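Local coordinates for protein alanine racemase 1 (Caldanaerobacter subterraneus subsp. tengcongensis MB4, PDB 4Y2W) that belongs to the alanine racemase family, joining a TIM-barrel N-terminal domain to a C-terminal domain rich in beta strands in a two-chain assembly, at residues A[37-42]-A[228-233]; A[270-275]-A[309-314]; A[283-288]-A[317-322]. The protein carries 1 engineered substitution. All coordinates share one frame; numbering follows the deposited sequence.

Contact 1: A[37-42]-A[228-233]; sequences AVIKGD and ILFGAY. With ALA (alanine), chain F.
The backbones of 37-42 and 228-233 come closest at Ala37 and Leu229, whose CA atoms are 7.8 Å apart, and no hydrogen bond joins the segments. Side chains bridge the gap. Leu229 sends its CD1 branch to the strand, where it meets Ala37 CB at 3.8 Å. Phe230 reaches the place where the strand gives way to loop. The ring arrives edge first: Val38 O lies in the ring plane, 3.9 Å from Phe230 CE2. The neighbouring ring atom, Phe230 CZ, touches Ile39 CG2 at 4.1 Å. With chi1 at 57°, Ile39 CG2 stands anti to the carbonyl carbon, beside the backbone N, and is the branch that meets the ring. The CG1 arm leads away from 228-233. Leu229 CB covers part of one face of the Phe230 ring.

Lys40 takes no part in this packing. It lines the pocket of the chain F alanine, its NZ 3.7 Å from alanine O, and forms a salt bridge with Asp317 of the second subunit.

Strand 34-38 belongs to the closed parallel barrel, and Ala37 makes backbone hydrogen bonds with Tyr62 and Gly64 of the next barrel strand. Helix 48-58 packs on Ala37, Ile39 and Phe230. Helix 15-28 covers Leu229 and Phe230.

Contact 2: A[270-275]-A[309-314]; sequences KSFVTK and PIVGRV
Ser271 begins the contact, with its CB directed toward 309-314. Its OG lies 3.6 Å from Gly312 CA and 3.7 Å from Arg313 N, and neither approach is a hydrogen bond. The same OG touches Arg313 CG at 3.8 Å. Asn297 sits close to both segments: its OD1 bonds to Gly312 N, and its ND2 makes a weak hydrogen bond to Ser271 OG. The polar end of Arg313 runs on to a salt bridge with Glu174 of the second subunit.

Phe272 carries the apolar part. The backbones are nearest here, with Phe272 CA 4.9 Å from Gly312 CA. Phe272 CB lies against Gly312 N at 3.5 Å. The ring swings away from its own backbone N (chi1 -179°) and lies beside Val311. Val311 CG1 sits over one ring face, 3.8 Å from the centroid of the Phe272 ring and 20° off the ring normal. This is a CH-pi contact. The methyl is displaced toward the rim and comes nearest to Phe272 CE2 and CZ. Ile266 packs on both Phe272 and Val311, so the pair is part of a larger apolar cluster.

Past Phe272 the segment leaves its partner. Lys275 folds back along its own chain, and its NZ donates to Val273 O at 3.2 Å, in the carbonyl plane. Thr274 OG1 is held by Pro261 O and Phe264 N.

Strands 265-266 and 272-273 pair antiparallel. The arrangement is that of a small two-stranded sheet packed against Val311 and Gly312 of segment 309-314, which continues from the larger mixed sheet of the C-terminal domain. The contact is structural packing, and Arg313 carries it to the second subunit.

Contact 3: A[283-288]-A[317-322]; sequences IPVGYA and DQCMID. With ALA (alanine), chain D.
Ile283 and Cys319 form an antiparallel hydrogen-bonded pair. Ile283 N donates to Cys319 O at 2.9 Å, and Cys319 N returns a bond to Ile283 O at 3.1 Å. Both bonds are fairly straight.

The side chains of this pair lie on the same face of the sheet. Ile283 places CG1 between its backbone N and carbonyl carbon (chi1 48°), which turns the long arm to the partner strand. Ile283 CG1 then touches Cys319 SG at 3.6 Å. Cys319 adopts a similar first torsion (chi1 66°), and its SG rests against both CG1 and CD1 of that arm. Beyond the sulfur, Ile283 CD1 meets Ile321 CG2 at 4.1 Å, with the two side chains crossing at about a right angle. Val285 CG1 approaches the same sulfur more loosely.

Regular pairing stops at Pro284, the centre of an inverse gamma turn with a weak Val285 N to Ile283 O bond. Ile283 O also receives a CA-H contact from Gln318 CA at 3.1 Å. Gly286 has no side chain to stand between the backbones, and its CA comes within 3.9 Å of Asp317 CA. Asp317 turns its CB away from 283-288. Its carboxylate makes salt bridges with Arg369, through OD1, and with Lys40 of the second subunit, through OD2.

Tyr287 reaches a bound alanine (chain D) through its hydroxyl. Tyr287 OH donates to alanine OXT at 2.8 Å, and OXT lies at the ring edge, near its plane. Met316 N and Tyr268 OH also bond to this alanine. The whole is an antiparallel strand pair of the C-terminal domain that opens, past an inverse gamma turn, into an alanine-binding pocket.

Along the chain, contact 1 closes before contacts 2 and 3 open, and the segments of those two alternate. Contact 1 belongs to the barrel. Its centre is about 34 Å from that of contact 2 and about 27 Å from that of contact 3, and it touches neither. Contacts 2 and 3 share the C-terminal domain, with centres about 12 Å apart. Strands 306-311 and 319-322 join them as antiparallel neighbours in one mixed sheet, where Val311 N probably bonds to Met320 O. All three contacts reach the second subunit. Lys40 of contact 1 pairs with Asp317 of contact 3 in the second subunit, so the barrel of one chain meets the C-terminal domain of the other.

Contact 1: A[37-42]-A[228-233]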
loop_
_atom_site.group_PDB
_atom_site.type_symbol
_atom_site.label_atom_id
_atom_site.label_comp_id
_atom_site.label_asym_id
_atom_site.label_seq_id
_atom_site.Cartn_x
_atom_site.Cartn_y
_atom_site.Cartn_z
ATOM N N ALA A 37 -16.708 15.309 5.735
ATOM C CA ALA A 37 -15.507 14.565 6.118
ATOM C C ALA A 37 -14.918 13.847 4.899
ATOM O O ALA A 37 -15.528 12.927 4.355
ATOM C CB ALA A 37 -15.827 13.569 7.223
ATOM N N VAL A 38 -13.744 14.291 4.459
ATOM C CA VAL A 38 -13.012 13.588 3.412
ATOM C C VAL A 38 -12.384 12.365 4.069
ATOM O O VAL A 38 -11.581 12.498 4.991
ATOM C CB VAL A 38 -11.920 14.472 2.774
ATOM C CG1 VAL A 38 -11.123 13.689 1.739
ATOM C CG2 VAL A 38 -12.544 15.713 2.146
ATOM N N ILE A 39 -12.780 11.182 3.615
ATOM C CA ILE A 39 -12.249 9.931 4.152
ATOM C C ILE A 39 -11.813 9.018 3.007
ATOM O O ILE A 39 -11.934 7.791 3.088
ATOM C CB ILE A 39 -13.265 9.223 5.083
ATOM C CG1 ILE A 39 -14.590 8.950 4.360
ATOM C CG2 ILE A 39 -13.517 10.069 6.320
ATOM C CD1 ILE A 39 -15.556 8.091 5.150
ATOM N N LYS A 40 -11.288 9.632 1.949
ATOM C CA LYS A 40 -10.776 8.893 0.798
ATOM C C LYS A 40 -9.510 8.125 1.150
ATOM O O LYS A 40 -8.932 8.316 2.220
ATOM C CB LYS A 40 -10.525 9.833 -0.388
ATOM C CG LYS A 40 -9.475 10.919 -0.172
ATOM C CD LYS A 40 -9.791 12.124 -1.049
ATOM C CE LYS A 40 -8.696 13.173 -1.023
ATOM N NZ LYS A 40 -7.620 12.823 -1.986
ATOM N N GLY A 41 -9.089 7.252 0.243
ATOM C CA GLY A 41 -7.972 6.353 0.500
ATOM C C GLY A 41 -8.192 5.537 1.761
ATOM O O GLY A 41 -7.282 5.394 2.577
ATOM N N ASP A 42 -9.407 5.015 1.924
ATOM C CA ASP A 42 -9.768 4.203 3.088
ATOM C C ASP A 42 -9.572 4.993 4.393
ATOM O O ASP A 42 -8.940 4.523 5.346
ATOM C CB ASP A 42 -8.965 2.892 3.089
ATOM C CG ASP A 42 -9.590 1.823 3.961
ATOM O OD1 ASP A 42 -10.829 1.763 4.032
ATOM O OD2 ASP A 42 -8.842 1.035 4.572
ATOM N N ILE A 228 -6.633 16.648 8.254
ATOM C CA ILE A 228 -6.716 17.328 9.543
ATOM C C ILE A 228 -7.565 16.559 10.565
ATOM O O ILE A 228 -7.313 16.634 11.766
ATOM C CB ILE A 228 -7.232 18.773 9.365
ATOM C CG1 ILE A 228 -6.843 19.636 10.569
ATOM C CG2 ILE A 228 -8.735 18.794 9.112
ATOM C CD1 ILE A 228 -6.862 21.118 10.262
ATOM N N LEU A 229 -8.545 15.801 10.079
ATOM C CA LEU A 229 -9.344 14.932 10.939
ATOM C C LEU A 229 -8.518 13.792 11.549
ATOM O O LEU A 229 -8.957 13.157 12.514
ATOM C CB LEU A 229 -10.515 14.332 10.154
ATOM C CG LEU A 229 -11.562 15.291 9.579
ATOM C CD1 LEU A 229 -12.453 14.562 8.582
ATOM C CD2 LEU A 229 -12.396 15.924 10.685
ATOM N N PHE A 230 -7.334 13.534 10.990
ATOM C CA PHE A 230 -6.494 12.411 11.410
ATOM C C PHE A 230 -5.190 12.851 12.093
ATOM O O PHE A 230 -4.166 12.166 12.018
ATOM C CB PHE A 230 -6.251 11.492 10.204
ATOM C CG PHE A 230 -7.527 11.038 9.548
ATOM C CD1 PHE A 230 -8.292 10.022 10.114
ATOM C CD2 PHE A 230 -7.998 11.660 8.398
ATOM C CE1 PHE A 230 -9.483 9.618 9.531
ATOM C CE2 PHE A 230 -9.191 11.260 7.812
ATOM C CZ PHE A 230 -9.932 10.236 8.375
ATOM N N GLY A 231 -5.252 13.992 12.779
ATOM C CA GLY A 231 -4.195 14.425 13.688
ATOM C C GLY A 231 -2.944 14.980 13.040
ATOM O O GLY A 231 -1.875 14.952 13.644
ATOM N N ALA A 232 -3.067 15.490 11.819
ATOM C CA ALA A 232 -1.928 16.074 11.116
ATOM C C ALA A 232 -2.331 17.327 10.344
ATOM O O ALA A 232 -3.504 17.547 10.055
ATOM C CB ALA A 232 -1.313 15.050 10.174
ATOM N N TYR A 233 -1.341 18.150 10.021
ATOM C CA TYR A 233 -1.559 19.343 9.217
ATOM C C TYR A 233 -1.036 19.103 7.800
ATOM O O TYR A 233 -0.129 18.291 7.605
ATOM C CB TYR A 233 -0.865 20.546 9.858
ATOM C CG TYR A 233 -1.516 21.009 11.147
ATOM C CD1 TYR A 233 -2.701 21.737 11.124
ATOM C CD2 TYR A 233 -0.946 20.723 12.389
ATOM C CE1 TYR A 233 -3.303 22.166 12.297
ATOM C CE2 TYR A 233 -1.540 21.149 13.567
ATOM C CZ TYR A 233 -2.721 21.871 13.517
ATOM O OH TYR A 233 -3.327 22.304 14.676
HETATM N N ALA F . -5.145 15.568 0.426
HETATM C CA ALA F . -5.760 15.868 -0.906
HETATM C C ALA F . -4.789 15.614 -2.070
HETATM O O ALA F . -5.216 15.371 -3.200
HETATM C CB ALA F . -6.266 17.304 -0.943
HETATM O OXT ALA F . -3.564 15.648 -1.926
#

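Contact 2: A[270-275]-A[309-314]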
loop_
_atom_site.group_PDB
_atom_site.type_symbol
_atom_site.label_atom_id
_atom_site.label_comp_id
_atom_site.label_asym_id
_atom_site.label_seq_id
_atom_site.Cartn_x
_atom_site.Cartn_y
_atom_site.Cartn_z
ATOM N N LYS A 270 25.603 -6.018 3.489
ATOM C CA LYS A 270 26.422 -5.658 4.648
ATOM C C LYS A 270 26.510 -4.138 4.850
ATOM O O LYS A 270 27.572 -3.611 5.179
ATOM C CB LYS A 270 27.822 -6.270 4.519
ATOM C CG LYS A 270 27.812 -7.736 4.105
ATOM C CD LYS A 270 29.010 -8.511 4.637
ATOM C CE LYS A 270 30.334 -8.018 4.079
ATOM N NZ LYS A 270 31.458 -8.863 4.569
ATOM N N SER A 271 25.383 -3.448 4.673
ATOM C CA SER A 271 25.352 -1.983 4.730
ATOM C C SER A 271 25.657 -1.426 6.125
ATOM O O SER A 271 26.062 -0.271 6.250
ATOM C CB SER A 271 24.001 -1.446 4.234
ATOM O OG SER A 271 22.984 -1.598 5.212
ATOM N N PHE A 272 25.448 -2.236 7.162
ATOM C CA PHE A 272 25.759 -1.846 8.538
ATOM C C PHE A 272 26.694 -2.865 9.191
ATOM O O PHE A 272 26.633 -4.063 8.901
ATOM C CB PHE A 272 24.470 -1.715 9.358
ATOM C CG PHE A 272 24.689 -1.285 10.788
ATOM C CD1 PHE A 272 24.916 -2.227 11.787
ATOM C CD2 PHE A 272 24.658 0.061 11.139
ATOM C CE1 PHE A 272 25.119 -1.834 13.102
ATOM C CE2 PHE A 272 24.857 0.460 12.454
ATOM C CZ PHE A 272 25.087 -0.489 13.437
ATOM N N VAL A 273 27.563 -2.370 10.067
ATOM C CA VAL A 273 28.402 -3.218 10.904
ATOM C C VAL A 273 28.473 -2.613 12.304
ATOM O O VAL A 273 28.614 -1.402 12.458
ATOM C CB VAL A 273 29.824 -3.387 10.321
ATOM C CG1 VAL A 273 30.590 -2.067 10.314
ATOM C CG2 VAL A 273 30.595 -4.453 11.088
ATOM N N THR A 274 28.361 -3.458 13.320
ATOM C CA THR A 274 28.454 -3.000 14.698
ATOM C C THR A 274 29.860 -2.485 14.997
ATOM O O THR A 274 30.851 -3.051 14.529
ATOM C CB THR A 274 28.106 -4.123 15.691
ATOM O OG1 THR A 274 28.828 -5.316 15.351
ATOM C CG2 THR A 274 26.616 -4.409 15.663
ATOM N N LYS A 275 29.926 -1.398 15.764
ATOM C CA LYS A 275 31.190 -0.835 16.245
ATOM C C LYS A 275 31.411 -1.175 17.724
ATOM O O LYS A 275 32.341 -0.665 18.349
ATOM C CB LYS A 275 31.211 0.690 16.043
ATOM C CG LYS A 275 31.361 1.138 14.594
ATOM C CD LYS A 275 30.020 1.277 13.885
ATOM C CE LYS A 275 30.199 1.595 12.404
ATOM N NZ LYS A 275 28.905 1.637 11.662
ATOM N N PRO A 309 17.577 3.075 16.655
ATOM C CA PRO A 309 17.761 3.250 15.220
ATOM C C PRO A 309 17.554 1.967 14.420
ATOM O O PRO A 309 17.835 0.875 14.907
ATOM C CB PRO A 309 19.216 3.717 15.111
ATOM C CG PRO A 309 19.895 3.058 16.261
ATOM C CD PRO A 309 18.869 2.990 17.366
ATOM N N ILE A 310 17.051 2.117 13.201
ATOM C CA ILE A 310 17.005 1.026 12.242
ATOM C C ILE A 310 18.429 0.784 11.767
ATOM O O ILE A 310 19.091 1.706 11.303
ATOM C CB ILE A 310 16.108 1.368 11.036
ATOM C CG1 ILE A 310 14.647 1.477 11.477
ATOM C CG2 ILE A 310 16.238 0.311 9.946
ATOM C CD1 ILE A 310 13.739 2.116 10.448
ATOM N N VAL A 311 18.897 -0.452 11.886
ATOM C CA VAL A 311 20.253 -0.798 11.467
ATOM C C VAL A 311 20.191 -1.830 10.347
ATOM O O VAL A 311 19.444 -2.808 10.426
ATOM C CB VAL A 311 21.116 -1.298 12.648
ATOM C CG1 VAL A 311 21.504 -0.129 13.537
ATOM C CG2 VAL A 311 20.393 -2.361 13.464
ATOM N N GLY A 312 20.967 -1.589 9.294
ATOM C CA GLY A 312 20.901 -2.398 8.080
ATOM C C GLY A 312 19.720 -1.976 7.229
ATOM O O GLY A 312 18.989 -1.052 7.593
ATOM N N ARG A 313 19.536 -2.650 6.095
ATOM C CA ARG A 313 18.448 -2.323 5.170
ATOM C C ARG A 313 17.108 -2.799 5.710
ATOM O O ARG A 313 17.042 -3.775 6.464
ATOM C CB ARG A 313 18.679 -2.943 3.786
ATOM C CG ARG A 313 19.931 -2.453 3.078
ATOM C CD ARG A 313 19.711 -2.298 1.581
ATOM N NE ARG A 313 20.952 -1.959 0.882
ATOM C CZ ARG A 313 21.722 -2.813 0.204
ATOM N NH1 ARG A 313 21.409 -4.100 0.093
ATOM N NH2 ARG A 313 22.829 -2.369 -0.383
ATOM N N VAL A 314 16.046 -2.098 5.324
ATOM C CA VAL A 314 14.690 -2.525 5.630
ATOM C C VAL A 314 14.316 -3.608 4.626
ATOM O O VAL A 314 14.388 -3.396 3.415
ATOM C CB VAL A 314 13.692 -1.351 5.560
ATOM C CG1 VAL A 314 12.259 -1.840 5.715
ATOM C CG2 VAL A 314 14.018 -0.324 6.631
#

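Contact 3: A[283-288]-A[317-322]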
loop_
_atom_site.group_PDB
_atom_site.type_symbol
_atom_site.label_atom_id
_atom_site.label_comp_id
_atom_site.label_asym_id
_atom_site.label_seq_id
_atom_site.Cartn_x
_atom_site.Cartn_y
_atom_site.Cartn_z
ATOM N N ILE A 283 12.191 -7.033 14.087
ATOM C CA ILE A 283 10.772 -6.716 14.200
ATOM C C ILE A 283 10.057 -7.055 12.896
ATOM O O ILE A 283 10.565 -6.768 11.810
ATOM C CB ILE A 283 10.534 -5.242 14.605
ATOM C CG1 ILE A 283 11.370 -4.281 13.743
ATOM C CG2 ILE A 283 10.863 -5.040 16.079
ATOM C CD1 ILE A 283 11.269 -2.830 14.171
ATOM N N PRO A 284 8.867 -7.667 12.994
ATOM C CA PRO A 284 8.197 -8.184 11.807
ATOM C C PRO A 284 7.433 -7.104 11.037
ATOM O O PRO A 284 6.240 -7.254 10.772
ATOM C CB PRO A 284 7.254 -9.236 12.391
ATOM C CG PRO A 284 6.868 -8.665 13.714
ATOM C CD PRO A 284 8.063 -7.891 14.210
ATOM N N VAL A 285 8.129 -6.028 10.678
ATOM C CA VAL A 285 7.573 -5.001 9.806
ATOM C C VAL A 285 8.606 -4.624 8.747
ATOM O O VAL A 285 9.780 -4.424 9.056
ATOM C CB VAL A 285 7.109 -3.750 10.592
ATOM C CG1 VAL A 285 8.285 -3.006 11.217
ATOM C CG2 VAL A 285 6.295 -2.826 9.690
ATOM N N GLY A 286 8.161 -4.543 7.498
ATOM C CA GLY A 286 9.042 -4.206 6.383
ATOM C C GLY A 286 8.359 -3.282 5.398
ATOM O O GLY A 286 7.329 -2.692 5.717
ATOM N N TYR A 287 8.922 -3.161 4.197
ATOM C CA TYR A 287 8.419 -2.181 3.225
ATOM C C TYR A 287 7.100 -2.573 2.563
ATOM O O TYR A 287 6.370 -1.705 2.077
ATOM C CB TYR A 287 9.478 -1.811 2.174
ATOM C CG TYR A 287 10.117 -2.954 1.411
ATOM C CD1 TYR A 287 9.427 -3.624 0.405
ATOM C CD2 TYR A 287 11.434 -3.330 1.664
ATOM C CE1 TYR A 287 10.022 -4.655 -0.308
ATOM C CE2 TYR A 287 12.037 -4.355 0.956
ATOM C CZ TYR A 287 11.328 -5.014 -0.028
ATOM O OH TYR A 287 11.928 -6.036 -0.719
ATOM N N ALA A 288 6.782 -3.862 2.557
ATOM C CA ALA A 288 5.497 -4.317 2.044
ATOM C C ALA A 288 4.353 -3.925 2.976
ATOM O O ALA A 288 3.188 -3.960 2.577
ATOM C CB ALA A 288 5.512 -5.821 1.836
ATOM N N ASP A 317 9.522 -7.658 4.863
ATOM C CA ASP A 317 8.618 -8.047 5.945
ATOM C C ASP A 317 9.180 -7.790 7.349
ATOM O O ASP A 317 8.502 -8.043 8.346
ATOM C CB ASP A 317 8.287 -9.538 5.803
ATOM C CG ASP A 317 8.105 -9.960 4.358
ATOM O OD1 ASP A 317 7.162 -9.471 3.705
ATOM O OD2 ASP A 317 8.895 -10.790 3.870
ATOM N N GLN A 318 10.413 -7.300 7.437
ATOM C CA GLN A 318 11.070 -7.146 8.730
ATOM C C GLN A 318 12.231 -6.169 8.651
ATOM O O GLN A 318 12.644 -5.776 7.568
ATOM C CB GLN A 318 11.551 -8.506 9.246
ATOM C CG GLN A 318 12.577 -9.186 8.356
ATOM C CD GLN A 318 12.300 -10.670 8.160
ATOM O OE1 GLN A 318 11.823 -11.082 7.103
ATOM N NE2 GLN A 318 12.596 -11.475 9.175
ATOM N N CYS A 319 12.730 -5.762 9.811
ATOM C CA CYS A 319 13.948 -4.963 9.885
ATOM C C CYS A 319 14.577 -5.112 11.260
ATOM O O CYS A 319 13.940 -5.602 12.193
ATOM C CB CYS A 319 13.666 -3.490 9.581
ATOM S SG CYS A 319 12.616 -2.667 10.796
ATOM N N MET A 320 15.834 -4.696 11.368
ATOM C CA MET A 320 16.580 -4.782 12.612
ATOM C C MET A 320 16.755 -3.414 13.262
ATOM O O MET A 320 16.868 -2.396 12.578
ATOM C CB MET A 320 17.948 -5.405 12.358
ATOM C CG MET A 320 17.913 -6.914 12.194
ATOM S SD MET A 320 17.030 -7.456 10.723
ATOM C CE MET A 320 18.171 -6.943 9.435
ATOM N N ILE A 321 16.789 -3.409 14.590
ATOM C CA ILE A 321 17.006 -2.193 15.365
ATOM C C ILE A 321 18.041 -2.438 16.462
ATOM O O ILE A 321 18.111 -3.530 17.023
ATOM C CB ILE A 321 15.695 -1.668 15.997
ATOM C CG1 ILE A 321 14.883 -2.810 16.619
ATOM C CG2 ILE A 321 14.858 -0.946 14.953
ATOM C CD1 ILE A 321 13.792 -2.350 17.568
ATOM N N ASP A 322 18.843 -1.417 16.756
ATOM C CA ASP A 322 19.844 -1.494 17.815
ATOM C C ASP A 322 19.194 -1.130 19.140
ATOM O O ASP A 322 18.807 0.018 19.351
ATOM C CB ASP A 322 21.018 -0.549 17.526
ATOM C CG ASP A 322 22.191 -0.767 18.469
ATOM O OD1 ASP A 322 21.971 -1.259 19.594
ATOM O OD2 ASP A 322 23.334 -0.449 18.086
HETATM N N ALA D . 13.746 -10.910 1.452
HETATM C CA ALA D . 13.829 -9.918 0.344
HETATM C C ALA D . 13.650 -8.501 0.892
HETATM O O ALA D . 13.064 -8.325 1.959
HETATM C CB ALA D . 12.787 -10.222 -0.725
HETATM O OXT ALA D . 14.081 -7.503 0.303
#